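Local structure of peptidase, M20/M25/M40 family (4EWT) at residues Leu82-Phe92 against His362-Glu370. The protein is a putative manganese-binding amidohydrolase of the M20 peptidase family that probably cleaves the amide bond of N-acylated amino acids or related substrates. Residues are numbered along the deposited sequence; the frame is centred on the assembly and turned at random.
Sequences LPITEDTGLSF and HHPKFNISE. With MN (manganese (II) ion), chain E.
With chi1 near -70° in both Leu82 and His362, each side chain has its CG opposite its own carbonyl carbon, and the leucine fork and the imidazole cross at about a right angle. Leu82 CD1 then lies 3.5 Å from the ring centroid of His362 and almost on the ring normal, a CH-pi contact over the face, while Leu82 CD2 comes 3.5 Å from His362 CE1 nearer the rim. The metal meets the same ring at its edge, in plane: His362 NE2 binds manganese at 2.5 Å, and Cys103, Glu139 and a water complete the ligands seen. Cys103 also ligates the second manganese, a shared ligand as in the dinuclear sites of M20 peptidases, and His198 of the second subunit packs on His362. Contact over the face at this range is consistent with Leu82 restricting the tilt of the imidazole. Farther along, Ile84 CG2 packs on the Pro364 ring, 4.2 Å from Pro364 CG. The polar link between the segments is backbone to backbone, Asp87 N to Pro364 O at 3.0 Å with an N-H...O angle of 145°; Pro364 belongs to the type I turn from His363 to Phe366, closed by Phe366 N to His363 O. Glu370 reaches toward Phe92 with its carboxylate nearly parallel to the ring plane, but its charge is taken by Arg20 and Arg21 of helix 13-25, on which Phe92 also packs. The contact thus joins the loop between strand 72-78 and helix 105-120 to the one between strand 344-350 and helix 372-386, with helix 13-25 alongside.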
loop_
_atom_site.group_PDB
_atom_site.type_symbol
_atom_site.label_atom_id
_atom_site.label_comp_id
_atom_site.label_asym_id
_atom_site.label_seq_id
_atom_site.Cartn_x
_atom_site.Cartn_y
_atom_site.Cartn_z
ATOM N N LEU A 82 20.878 24.545 21.903
ATOM C CA LEU A 82 20.387 23.212 21.519
ATOM C C LEU A 82 21.291 22.066 22.008
ATOM O O LEU A 82 22.481 22.288 22.249
ATOM C CB LEU A 82 20.254 23.136 19.997
ATOM C CG LEU A 82 19.131 23.930 19.335
ATOM C CD1 LEU A 82 19.534 24.319 17.921
ATOM C CD2 LEU A 82 17.843 23.124 19.338
ATOM N N PRO A 83 20.730 20.840 22.155
ATOM C CA PRO A 83 21.525 19.663 22.543
ATOM C C PRO A 83 22.352 19.099 21.375
ATOM O O PRO A 83 22.040 18.029 20.847
ATOM C CB PRO A 83 20.458 18.653 22.990
ATOM C CG PRO A 83 19.250 19.006 22.176
ATOM C CD PRO A 83 19.290 20.515 22.056
ATOM N N ILE A 84 23.399 19.827 20.991
ATOM C CA ILE A 84 24.214 19.499 19.819
ATOM C C ILE A 84 25.699 19.668 20.143
ATOM O O ILE A 84 26.105 20.682 20.718
ATOM C CB ILE A 84 23.821 20.397 18.604
ATOM C CG1 ILE A 84 22.421 20.028 18.087
ATOM C CG2 ILE A 84 24.849 20.300 17.479
ATOM C CD1 ILE A 84 21.703 21.156 17.402
ATOM N N THR A 85 26.505 18.720 19.715
ATOM C CA THR A 85 27.920 18.764 19.933
ATOM C C THR A 85 28.587 19.594 18.875
ATOM O O THR A 85 28.559 19.236 17.726
ATOM C CB THR A 85 28.470 17.355 19.901
ATOM O OG1 THR A 85 28.060 16.691 21.088
ATOM C CG2 THR A 85 29.942 17.383 19.841
ATOM N N GLU A 86 29.196 20.715 19.272
ATOM C CA GLU A 86 29.737 21.692 18.319
ATOM C C GLU A 86 30.986 21.175 17.606
ATOM O O GLU A 86 31.879 20.595 18.228
ATOM C CB GLU A 86 30.001 23.047 18.987
ATOM C CG GLU A 86 30.538 24.125 18.027
ATOM C CD GLU A 86 30.401 25.553 18.546
ATOM O OE1 GLU A 86 29.910 25.755 19.680
ATOM O OE2 GLU A 86 30.791 26.482 17.805
ATOM N N ASP A 87 31.073 21.461 16.325
ATOM C CA ASP A 87 32.099 20.942 15.477
ATOM C C ASP A 87 32.826 21.895 14.605
ATOM O O ASP A 87 33.590 21.544 13.740
ATOM C CB ASP A 87 31.594 19.707 14.798
ATOM C CG ASP A 87 32.594 18.626 14.791
ATOM O OD1 ASP A 87 33.061 18.260 15.891
ATOM O OD2 ASP A 87 32.914 18.161 13.692
ATOM N N THR A 88 32.340 23.110 14.681
ATOM C CA THR A 88 33.092 24.270 14.404
ATOM C C THR A 88 34.287 23.848 15.245
ATOM O O THR A 88 34.115 23.163 16.238
ATOM C CB THR A 88 32.339 25.474 15.010
ATOM O OG1 THR A 88 30.936 25.307 14.775
ATOM C CG2 THR A 88 32.720 26.659 14.331
ATOM N N GLY A 89 35.499 24.144 14.849
ATOM C CA GLY A 89 35.819 25.166 13.919
ATOM C C GLY A 89 36.457 26.268 14.781
ATOM O O GLY A 89 37.606 26.670 14.600
ATOM N N LEU A 90 35.690 26.780 15.729
ATOM C CA LEU A 90 35.946 28.102 16.280
ATOM C C LEU A 90 36.568 28.152 17.648
ATOM O O LEU A 90 36.264 27.356 18.519
ATOM C CB LEU A 90 34.654 28.926 16.276
ATOM C CG LEU A 90 33.783 28.950 15.047
ATOM C CD1 LEU A 90 32.424 29.415 15.388
ATOM C CD2 LEU A 90 34.298 29.686 13.884
ATOM N N SER A 91 37.417 29.152 17.836
ATOM C CA SER A 91 38.105 29.345 19.126
ATOM C C SER A 91 37.128 29.529 20.291
ATOM O O SER A 91 37.429 29.150 21.429
ATOM C CB SER A 91 39.055 30.539 19.057
ATOM N N PHE A 92 35.974 30.122 19.993
ATOM C CA PHE A 92 34.922 30.371 20.980
ATOM C C PHE A 92 33.792 29.339 20.906
ATOM O O PHE A 92 32.646 29.627 21.279
ATOM C CB PHE A 92 34.356 31.796 20.829
ATOM C CG PHE A 92 33.990 32.162 19.416
ATOM C CD1 PHE A 92 34.943 32.682 18.546
ATOM C CD2 PHE A 92 32.690 32.005 18.959
ATOM C CE1 PHE A 92 34.611 33.024 17.238
ATOM C CE2 PHE A 92 32.347 32.347 17.652
ATOM C CZ PHE A 92 33.314 32.858 16.790
ATOM N N HIS A 362 20.860 24.128 13.248
ATOM C CA HIS A 362 20.878 22.889 14.049
ATOM C C HIS A 362 21.985 21.883 13.680
ATOM O O HIS A 362 22.172 20.890 14.376
ATOM C CB HIS A 362 19.532 22.151 13.977
ATOM C CG HIS A 362 18.416 22.859 14.679
ATOM N ND1 HIS A 362 17.558 22.217 15.543
ATOM C CD2 HIS A 362 18.018 24.154 14.648
ATOM C CE1 HIS A 362 16.672 23.080 16.005
ATOM N NE2 HIS A 362 16.932 24.264 15.481
ATOM N N HIS A 363 22.713 22.143 12.598
ATOM C CA HIS A 363 23.859 21.312 12.192
ATOM C C HIS A 363 25.086 21.605 13.080
ATOM O O HIS A 363 25.312 22.759 13.445
ATOM C CB HIS A 363 24.171 21.587 10.715
ATOM C CG HIS A 363 25.153 20.639 10.099
ATOM N ND1 HIS A 363 24.772 19.594 9.284
ATOM C CD2 HIS A 363 26.505 20.597 10.157
ATOM C CE1 HIS A 363 25.846 18.940 8.877
ATOM N NE2 HIS A 363 26.910 19.530 9.391
ATOM N N PRO A 364 25.872 20.564 13.445
ATOM C CA PRO A 364 27.090 20.747 14.256
ATOM C C PRO A 364 28.112 21.739 13.690
ATOM O O PRO A 364 28.939 22.263 14.446
ATOM C CB PRO A 364 27.707 19.342 14.284
ATOM C CG PRO A 364 26.549 18.429 14.157
ATOM C CD PRO A 364 25.559 19.132 13.262
ATOM N N LYS A 365 28.060 21.988 12.383
ATOM C CA LYS A 365 29.005 22.895 11.728
ATOM C C LYS A 365 28.411 24.278 11.421
ATOM O O LYS A 365 29.076 25.118 10.802
ATOM C CB LYS A 365 29.613 22.254 10.465
ATOM C CG LYS A 365 28.815 22.468 9.179
ATOM C CD LYS A 365 29.725 22.648 7.972
ATOM C CE LYS A 365 30.081 21.325 7.334
ATOM N NZ LYS A 365 30.912 21.547 6.128
ATOM N N PHE A 366 27.175 24.505 11.875
ATOM C CA PHE A 366 26.465 25.781 11.714
ATOM C C PHE A 366 27.364 26.984 11.989
ATOM O O PHE A 366 28.025 27.045 13.031
ATOM C CB PHE A 366 25.244 25.807 12.647
ATOM C CG PHE A 366 24.524 27.129 12.695
ATOM C CD1 PHE A 366 23.546 27.438 11.756
ATOM C CD2 PHE A 366 24.807 28.055 13.697
ATOM C CE1 PHE A 366 22.869 28.655 11.803
ATOM C CE2 PHE A 366 24.135 29.275 13.750
ATOM C CZ PHE A 366 23.162 29.571 12.799
ATOM N N ASN A 367 27.386 27.928 11.049
ATOM C CA ASN A 367 28.138 29.179 11.206
ATOM C C ASN A 367 27.525 30.317 10.395
ATOM O O ASN A 367 26.955 30.097 9.321
ATOM C CB ASN A 367 29.615 28.998 10.827
ATOM C CG ASN A 367 30.537 30.023 11.497
ATOM O OD1 ASN A 367 30.105 31.083 11.965
ATOM N ND2 ASN A 367 31.823 29.701 11.540
ATOM N N ILE A 368 27.654 31.530 10.925
ATOM C CA ILE A 368 27.113 32.725 10.294
ATOM C C ILE A 368 28.198 33.786 10.034
ATOM O O ILE A 368 29.225 33.811 10.718
ATOM C CB ILE A 368 25.977 33.338 11.157
ATOM C CG1 ILE A 368 26.483 33.636 12.579
ATOM C CG2 ILE A 368 24.761 32.408 11.176
ATOM C CD1 ILE A 368 25.435 34.178 13.546
ATOM N N SER A 369 27.976 34.625 9.052
ATOM C CA SER A 369 28.751 35.798 8.893
ATOM C C SER A 369 28.412 36.751 10.023
ATOM O O SER A 369 27.264 37.041 10.255
ATOM C CB SER A 369 28.411 36.447 7.595
ATOM O OG SER A 369 28.586 37.816 7.754
ATOM N N GLU A 370 29.432 37.235 10.720
ATOM C CA GLU A 370 29.225 38.044 11.921
ATOM C C GLU A 370 28.799 39.477 11.622
ATOM O O GLU A 370 28.499 40.246 12.546
ATOM C CB GLU A 370 30.462 38.009 12.828
ATOM C CG GLU A 370 30.546 36.739 13.674
ATOM C CD GLU A 370 31.744 36.710 14.605
ATOM O OE1 GLU A 370 32.875 36.959 14.141
ATOM O OE2 GLU A 370 31.554 36.425 15.807
HETATM MN MN MN E . 16.255 26.628 15.959
HETATM O O HOH W 1 14.444 28.169 16.470
#